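Local coordinates for telomerase reverse transcriptase (Candida tropicalis MYA-3404, PDB 6ZD1), which probably extends chromosome ends by reverse transcription, adding simple telomeric repeats copied from a template within the RNA component of the enzyme, at residues Thr77-Asn80 and Arg81-Val85; Asp54-Tyr57 and Asn58-Ser62; Asn174-Arg177 and Ala178-Val182. All blocks are in the same frame, centred on the assembly; numbering follows the deposited sequence.

Contact 1: residues Thr77-Asn80 and Arg81-Val85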
loop_
_atom_site.group_PDB
_atom_site.type_symbol
_atom_site.label_atom_id
_atom_site.label_comp_id
_atom_site.label_asym_id
_atom_site.label_seq_id
_atom_site.Cartn_x
_atom_site.Cartn_y
_atom_site.Cartn_z
ATOM N N THR A 77 3.635 13.743 17.200
ATOM C CA THR A 77 2.988 13.736 18.504
ATOM C C THR A 77 2.805 12.301 18.983
ATOM O O THR A 77 2.318 11.445 18.237
ATOM C CB THR A 77 1.634 14.439 18.433
ATOM O OG1 THR A 77 1.791 15.734 17.841
ATOM C CG2 THR A 77 1.046 14.591 19.826
ATOM N N LYS A 78 3.198 12.038 20.228
ATOM C CA LYS A 78 3.031 10.706 20.790
ATOM C C LYS A 78 1.558 10.316 20.777
ATOM O O LYS A 78 0.667 11.157 20.923
ATOM C CB LYS A 78 3.577 10.651 22.217
ATOM C CG LYS A 78 5.041 11.038 22.327
ATOM C CD LYS A 78 5.885 10.275 21.317
ATOM C CE LYS A 78 7.331 10.742 21.335
ATOM N NZ LYS A 78 8.164 9.993 20.356
ATOM N N PHE A 79 1.307 9.018 20.594
ATOM C CA PHE A 79 -0.063 8.564 20.392
ATOM C C PHE A 79 -0.929 8.822 21.620
ATOM O O PHE A 79 -2.125 9.107 21.483
ATOM C CB PHE A 79 -0.082 7.080 20.027
ATOM C CG PHE A 79 -1.447 6.571 19.663
ATOM C CD1 PHE A 79 -2.071 7.001 18.502
ATOM C CD2 PHE A 79 -2.109 5.671 20.481
ATOM C CE1 PHE A 79 -3.331 6.543 18.162
ATOM C CE2 PHE A 79 -3.369 5.205 20.146
ATOM C CZ PHE A 79 -3.980 5.645 18.984
ATOM N N ASN A 80 -0.350 8.753 22.822
ATOM C CA ASN A 80 -1.146 9.004 24.019
ATOM C C ASN A 80 -1.532 10.474 24.124
ATOM O O ASN A 80 -2.624 10.793 24.607
ATOM C CB ASN A 80 -0.393 8.546 25.274
ATOM C CG ASN A 80 0.729 9.493 25.674
ATOM O OD1 ASN A 80 1.458 10.007 24.826
ATOM N ND2 ASN A 80 0.870 9.725 26.975
ATOM N N ARG A 81 -0.667 11.379 23.661
ATOM C CA ARG A 81 -1.034 12.788 23.635
ATOM C C ARG A 81 -2.026 13.070 22.518
ATOM O O ARG A 81 -2.877 13.959 22.652
ATOM C CB ARG A 81 0.215 13.657 23.479
ATOM C CG ARG A 81 -0.072 15.147 23.414
ATOM C CD ARG A 81 -0.660 15.657 24.721
ATOM N NE ARG A 81 0.360 16.231 25.596
ATOM C CZ ARG A 81 0.910 15.598 26.628
ATOM N NH1 ARG A 81 0.541 14.360 26.928
ATOM N NH2 ARG A 81 1.829 16.207 27.365
ATOM N N VAL A 82 -1.940 12.317 21.417
ATOM C CA VAL A 82 -2.934 12.429 20.353
ATOM C C VAL A 82 -4.305 12.022 20.871
ATOM O O VAL A 82 -5.308 12.710 20.643
ATOM C CB VAL A 82 -2.524 11.574 19.140
ATOM C CG1 VAL A 82 -3.646 11.545 18.118
ATOM C CG2 VAL A 82 -1.245 12.103 18.517
ATOM N N VAL A 83 -4.367 10.892 21.579
ATOM C CA VAL A 83 -5.642 10.411 22.099
ATOM C C VAL A 83 -6.197 11.385 23.128
ATOM O O VAL A 83 -7.397 11.687 23.135
ATOM C CB VAL A 83 -5.481 8.995 22.679
ATOM C CG1 VAL A 83 -6.742 8.578 23.425
ATOM C CG2 VAL A 83 -5.167 8.006 21.571
ATOM N N GLU A 84 -5.330 11.911 23.995
ATOM C CA GLU A 84 -5.791 12.813 25.045
ATOM C C GLU A 84 -6.412 14.073 24.454
ATOM O O GLU A 84 -7.464 14.526 24.915
ATOM C CB GLU A 84 -4.633 13.165 25.982
ATOM C CG GLU A 84 -5.051 13.956 27.215
ATOM C CD GLU A 84 -3.894 14.236 28.158
ATOM O OE1 GLU A 84 -2.731 14.022 27.756
ATOM O OE2 GLU A 84 -4.150 14.669 29.303
ATOM N N VAL A 85 -5.782 14.644 23.423
ATOM C CA VAL A 85 -6.337 15.833 22.777
ATOM C C VAL A 85 -7.708 15.526 22.189
ATOM O O VAL A 85 -8.662 16.293 22.358
ATOM C CB VAL A 85 -5.373 16.371 21.705
ATOM C CG1 VAL A 85 -6.053 17.453 20.881
ATOM C CG2 VAL A 85 -4.118 16.921 22.354
#
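Phe79 and Val83 meet one turn apart at the N-terminal start of helix 79-93, with Lys78 at the N-cap position. The Val83 methyl CG2 sits over one face of the Phe79 ring, a CH-pi contact with CG2 3.8 Å from the ring centroid. The methyl is offset toward the rim and comes closest to Phe79 CE2, at 3.6 Å. Phe79 puts CG anti to the backbone N (chi1 -174°), which lays its ring beside the next turn. Helix 104-117 also packs on this ring, through Val113, Leu116 and Arg117.

A second apolar contact joins Thr77, just ahead of the N-cap, to the first turn. Thr77 turns its methyl CG2 to Val82 CG2, at 3.6 Å. The same methyl meets the aliphatic CG of Arg81, the two side chains crossing at about a right angle. The hydroxyl OG1 of Thr77 goes elsewhere, to a weak hydrogen bond with Trp180 NE1.

The first turn is held by backbone bonds. Val82 N donates to Lys78 O, Val83 N to Phe79 O and Glu84 N to Asn80 O. Beyond its CG, Arg81 bends at chi2 and chi3 and reaches Glu84, one turn on. Their salt bridge is one of charge alone: Arg81 NH1 lies 3.4 Å from Glu84 OE1, and that oxygen is well out of the guanidinium plane.

Contact 2: residues Asp54-Tyr57 and Asn58-Ser62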
loop_
_atom_site.group_PDB
_atom_site.type_symbol
_atom_site.label_atom_id
_atom_site.label_comp_id
_atom_site.label_asym_id
_atom_site.label_seq_id
_atom_site.Cartn_x
_atom_site.Cartn_y
_atom_site.Cartn_z
ATOM N N ASP A 54 -7.536 26.721 19.727
ATOM C CA ASP A 54 -6.133 27.106 19.683
ATOM C C ASP A 54 -5.535 27.352 21.062
ATOM O O ASP A 54 -4.322 27.566 21.161
ATOM C CB ASP A 54 -5.958 28.334 18.787
ATOM C CG ASP A 54 -6.054 27.988 17.308
ATOM O OD1 ASP A 54 -7.176 27.989 16.757
ATOM O OD2 ASP A 54 -5.002 27.691 16.700
ATOM N N LEU A 55 -6.336 27.308 22.126
ATOM C CA LEU A 55 -5.764 27.266 23.466
ATOM C C LEU A 55 -5.444 25.836 23.883
ATOM O O LEU A 55 -4.437 25.597 24.560
ATOM C CB LEU A 55 -6.717 27.911 24.476
ATOM C CG LEU A 55 -6.497 29.395 24.786
ATOM C CD1 LEU A 55 -5.145 29.604 25.456
ATOM C CD2 LEU A 55 -6.614 30.251 23.532
ATOM N N ILE A 56 -6.277 24.877 23.468
ATOM C CA ILE A 56 -5.951 23.465 23.646
ATOM C C ILE A 56 -4.699 23.114 22.857
ATOM O O ILE A 56 -3.868 22.310 23.299
ATOM C CB ILE A 56 -7.146 22.584 23.235
ATOM C CG1 ILE A 56 -8.369 22.911 24.090
ATOM C CG2 ILE A 56 -6.798 21.111 23.354
ATOM C CD1 ILE A 56 -9.602 22.152 23.688
ATOM N N TYR A 57 -4.546 23.710 21.671
ATOM C CA TYR A 57 -3.343 23.488 20.876
ATOM C C TYR A 57 -2.113 24.067 21.563
ATOM O O TYR A 57 -1.035 23.462 21.532
ATOM C CB TYR A 57 -3.516 24.099 19.484
ATOM C CG TYR A 57 -2.302 23.948 18.596
ATOM C CD1 TYR A 57 -2.099 22.787 17.858
ATOM C CD2 TYR A 57 -1.357 24.964 18.494
ATOM C CE1 TYR A 57 -0.989 22.641 17.046
ATOM C CE2 TYR A 57 -0.244 24.827 17.683
ATOM C CZ TYR A 57 -0.066 23.663 16.962
ATOM O OH TYR A 57 1.037 23.520 16.153
ATOM N N ASN A 58 -2.255 25.241 22.184
ATOM C CA ASN A 58 -1.138 25.833 22.912
ATOM C C ASN A 58 -0.706 24.963 24.084
ATOM O O ASN A 58 0.490 24.884 24.391
ATOM C CB ASN A 58 -1.510 27.233 23.401
ATOM C CG ASN A 58 -1.476 28.268 22.293
ATOM O OD1 ASN A 58 -1.420 27.928 21.110
ATOM N ND2 ASN A 58 -1.508 29.541 22.671
ATOM N N LYS A 59 -1.653 24.292 24.739
ATOM C CA LYS A 59 -1.321 23.536 25.940
ATOM C C LYS A 59 -0.705 22.181 25.611
ATOM O O LYS A 59 0.302 21.795 26.216
ATOM C CB LYS A 59 -2.571 23.359 26.806
ATOM C CG LYS A 59 -2.319 22.651 28.130
ATOM C CD LYS A 59 -3.569 22.612 29.001
ATOM C CE LYS A 59 -3.287 21.919 30.328
ATOM N NZ LYS A 59 -4.464 21.932 31.242
ATOM N N TYR A 60 -1.280 21.450 24.656
ATOM C CA TYR A 60 -0.920 20.055 24.428
ATOM C C TYR A 60 -0.070 19.805 23.190
ATOM O O TYR A 60 0.695 18.840 23.177
ATOM C CB TYR A 60 -2.185 19.194 24.329
ATOM C CG TYR A 60 -3.040 19.211 25.573
ATOM C CD1 TYR A 60 -2.811 18.312 26.609
ATOM C CD2 TYR A 60 -4.081 20.121 25.713
ATOM C CE1 TYR A 60 -3.593 18.322 27.749
ATOM C CE2 TYR A 60 -4.869 20.137 26.848
ATOM C CZ TYR A 60 -4.619 19.238 27.864
ATOM O OH TYR A 60 -5.401 19.252 28.998
ATOM N N LEU A 61 -0.237 20.600 22.149
ATOM C CA LEU A 61 0.427 20.275 20.869
ATOM C C LEU A 61 1.395 21.343 20.380
ATOM O O LEU A 61 1.387 21.605 19.210
ATOM C CB LEU A 61 -0.689 20.155 19.842
ATOM C CG LEU A 61 -1.604 18.965 19.989
ATOM C CD1 LEU A 61 -2.596 18.965 18.866
ATOM C CD2 LEU A 61 -0.796 17.717 19.921
ATOM N N SER A 62 2.383 21.804 21.150
ATOM C CA SER A 62 3.367 22.782 20.587
ATOM C C SER A 62 4.678 22.778 21.385
ATOM O O SER A 62 4.555 22.548 22.563
ATOM C CB SER A 62 2.798 24.122 20.623
ATOM O OG SER A 62 2.396 24.379 21.942
#
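Tyr57 and Leu61 meet at the C-terminal end of helix 53-60, where the chain leaves helical geometry at Leu61. The Tyr57 side chain can be followed outward. Its CB stays close to the backbone and touches Asn58 N. CG is anti to the backbone N (chi1 179°), and this carries the ring along the last turn. CD2 lies near Asn58 N and Asn58 OD1. On the other side of the ring CD1 packs on Leu61 CB at 3.6 Å, the CB standing well out of the ring plane, and also reaches the Leu61 methyl CD1. Tyr57 CE1 and Tyr57 CZ both lie beneath Leu61 O. That carbonyl oxygen stands 3.3 Å above the ring plane, offset toward the rim. At the tip, Tyr57 OH is hydrogen-bonded to Ser199 OG, outside this turn. Phe179 of helix 158-179 packs on both Tyr57 and Leu61.

Ile56 and Tyr60 form a second pair, one turn apart. The methyl CG2 of Ile56 rests against Tyr60 CD2 at 3.7 Å, while Ile56 O lies in the ring plane at the edge, near the same carbon. Both side chains face helix 79-93, with Ile89 on Ile56, and Arg81, Val85 and Ile88 on Tyr60.

The backbone bonds continue to the helix end. Tyr60 N donates to Ile56 O at 3.0 Å. Leu61 N donates to Tyr57 O, also at 3.0 Å. The chemistry is mixed. Tyr57 packs by carbon contacts and under a carbonyl oxygen that makes no hydrogen bond to the ring. Its polar bond goes to Ser199 OG and ties the far end of the ring to the start of helix 198-216.

Contact 3: residues Asn174-Arg177 and Ala178-Val182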
loop_
_atom_site.group_PDB
_atom_site.type_symbol
_atom_site.label_atom_id
_atom_site.label_comp_id
_atom_site.label_asym_id
_atom_site.label_seq_id
_atom_site.Cartn_x
_atom_site.Cartn_y
_atom_site.Cartn_z
ATOM N N ASN A 174 -12.454 15.103 11.517
ATOM C CA ASN A 174 -12.094 16.500 11.289
ATOM C C ASN A 174 -11.168 17.026 12.374
ATOM O O ASN A 174 -10.303 17.862 12.093
ATOM C CB ASN A 174 -13.344 17.369 11.189
ATOM C CG ASN A 174 -14.129 17.099 9.924
ATOM O OD1 ASN A 174 -13.617 16.490 8.987
ATOM N ND2 ASN A 174 -15.375 17.553 9.891
ATOM N N ILE A 175 -11.338 16.563 13.614
ATOM C CA ILE A 175 -10.408 16.942 14.673
ATOM C C ILE A 175 -8.994 16.509 14.314
ATOM O O ILE A 175 -8.039 17.288 14.440
ATOM C CB ILE A 175 -10.862 16.337 16.014
ATOM C CG1 ILE A 175 -12.154 17.009 16.476
ATOM C CG2 ILE A 175 -9.761 16.457 17.058
ATOM C CD1 ILE A 175 -12.886 16.233 17.537
ATOM N N VAL A 176 -8.845 15.278 13.816
ATOM C CA VAL A 176 -7.535 14.798 13.386
ATOM C C VAL A 176 -7.018 15.644 12.232
ATOM O O VAL A 176 -5.854 16.059 12.212
ATOM C CB VAL A 176 -7.606 13.311 12.995
ATOM C CG1 VAL A 176 -6.281 12.859 12.405
ATOM C CG2 VAL A 176 -7.980 12.463 14.200
ATOM N N ARG A 177 -7.886 15.922 11.254
ATOM C CA ARG A 177 -7.466 16.732 10.120
ATOM C C ARG A 177 -7.160 18.160 10.544
ATOM O O ARG A 177 -6.320 18.822 9.926
ATOM C CB ARG A 177 -8.544 16.718 9.034
ATOM C CG ARG A 177 -8.750 15.365 8.366
ATOM C CD ARG A 177 -9.795 15.456 7.261
ATOM N NE ARG A 177 -9.460 16.487 6.281
ATOM C CZ ARG A 177 -8.789 16.263 5.155
ATOM N NH1 ARG A 177 -8.380 15.037 4.857
ATOM N NH2 ARG A 177 -8.528 17.264 4.324
ATOM N N ALA A 178 -7.804 18.637 11.612
ATOM C CA ALA A 178 -7.592 20.009 12.059
ATOM C C ALA A 178 -6.189 20.204 12.623
ATOM O O ALA A 178 -5.584 21.266 12.439
ATOM C CB ALA A 178 -8.643 20.389 13.100
ATOM N N PHE A 179 -5.658 19.199 13.318
ATOM C CA PHE A 179 -4.416 19.368 14.055
ATOM C C PHE A 179 -3.224 18.639 13.458
ATOM O O PHE A 179 -2.097 19.118 13.603
ATOM C CB PHE A 179 -4.595 18.913 15.511
ATOM C CG PHE A 179 -5.520 19.791 16.312
ATOM C CD1 PHE A 179 -5.082 21.006 16.812
ATOM C CD2 PHE A 179 -6.824 19.402 16.565
ATOM C CE1 PHE A 179 -5.928 21.816 17.545
ATOM C CE2 PHE A 179 -7.676 20.210 17.300
ATOM C CZ PHE A 179 -7.226 21.415 17.790
ATOM N N TRP A 180 -3.428 17.502 12.796
ATOM C CA TRP A 180 -2.307 16.666 12.393
ATOM C C TRP A 180 -2.372 16.290 10.919
ATOM O O TRP A 180 -3.449 16.156 10.331
ATOM C CB TRP A 180 -2.244 15.370 13.219
ATOM C CG TRP A 180 -2.073 15.555 14.701
ATOM C CD1 TRP A 180 -0.903 15.780 15.373
ATOM C CD2 TRP A 180 -3.102 15.491 15.698
ATOM N NE1 TRP A 180 -1.144 15.876 16.726
ATOM C CE2 TRP A 180 -2.486 15.701 16.949
ATOM C CE3 TRP A 180 -4.484 15.286 15.652
ATOM C CZ2 TRP A 180 -3.207 15.710 18.143
ATOM C CZ3 TRP A 180 -5.196 15.297 16.841
ATOM C CH2 TRP A 180 -4.557 15.508 18.066
ATOM N N TYR A 181 -1.191 16.091 10.342
ATOM C CA TYR A 181 -1.026 15.354 9.100
ATOM C C TYR A 181 -0.622 13.937 9.477
ATOM O O TYR A 181 0.284 13.749 10.297
ATOM C CB TYR A 181 0.040 16.002 8.213
ATOM C CG TYR A 181 0.341 15.235 6.944
ATOM C CD1 TYR A 181 -0.372 15.476 5.776
ATOM C CD2 TYR A 181 1.343 14.271 6.912
ATOM C CE1 TYR A 181 -0.101 14.778 4.615
ATOM C CE2 TYR A 181 1.618 13.567 5.759
ATOM C CZ TYR A 181 0.895 13.824 4.613
ATOM O OH TYR A 181 1.171 13.124 3.461
ATOM N N VAL A 182 -1.309 12.948 8.910
ATOM C CA VAL A 182 -1.113 11.548 9.280
ATOM C C VAL A 182 -0.569 10.793 8.078
ATOM O O VAL A 182 -1.209 10.746 7.018
ATOM C CB VAL A 182 -2.414 10.906 9.782
ATOM C CG1 VAL A 182 -2.135 9.509 10.316
ATOM C CG2 VAL A 182 -3.060 11.775 10.848
#
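Val176, in the last turn of a helix, touches Val182 in the strand that follows. Its methyl CG1 meets Val182 CG2 at 3.7 Å, and the two side chains cross at about a right angle. Val176 has CG1 anti to the backbone N (chi1 174°), which directs this methyl to the side where Val182 returns. CG1 also makes a looser contact with Trp180 CE3, at 4.4 Å. Tyr195 of strand 193-197 packs on both valines.

Ala178 CB lies against two carbonyls of the preceding turn, 3.2 Å from Asn174 O and 3.4 Å from Ile175 O. The backbone N of Ala178 donates to Asn174 O at 2.7 Å, with a weak second bond to Ile175 O.

This is a helix-to-strand junction within the range of the telomerase RNA-binding domain. Helix 158-179 ends at Phe179, and strand 180-184 starts at once and pairs antiparallel with strand 193-197. Trp180 is the first residue to leave helical geometry, yet its N still donates to Val176 O at 2.9 Å.

The Trp180 indole turns one edge to Val176, with the CA of Val176 in the ring plane. Phe179 CB lies 3.6 Å above one face of the indole, offset toward the rim. Tyr195 meets the indole edge-to-face. Val82 and Val85 of helix 79-93 also touch it.

Ile175 and Phe179 lie side by side and point the same way. Phe179 CD2 comes 3.2 Å from Ile175 O, which sits at the edge of the phenyl ring near its plane.

From the N terminus, contact 2 comes first, at the end of helix 53-60. Contact 1 follows at the start of helix 79-93, and contact 3 lies where helix 158-179 passes into strand 180-184. Contacts 2 and 1 each span about one helical turn; contact 3 also bridges the junction from helix to strand. The three are in series, so none nests in or crosses another. In space they gather, with centres 12 to 13 Å apart. Contacts 1 and 2 meet where Val85 CG2 packs on Tyr60 CB. Leu61 CD1 of contact 2 reaches Trp180 CZ2 of contact 3, and Val85 CG1 of contact 1 meets Trp180 CH2. Three helix ends are thus joined around the Trp180 indole.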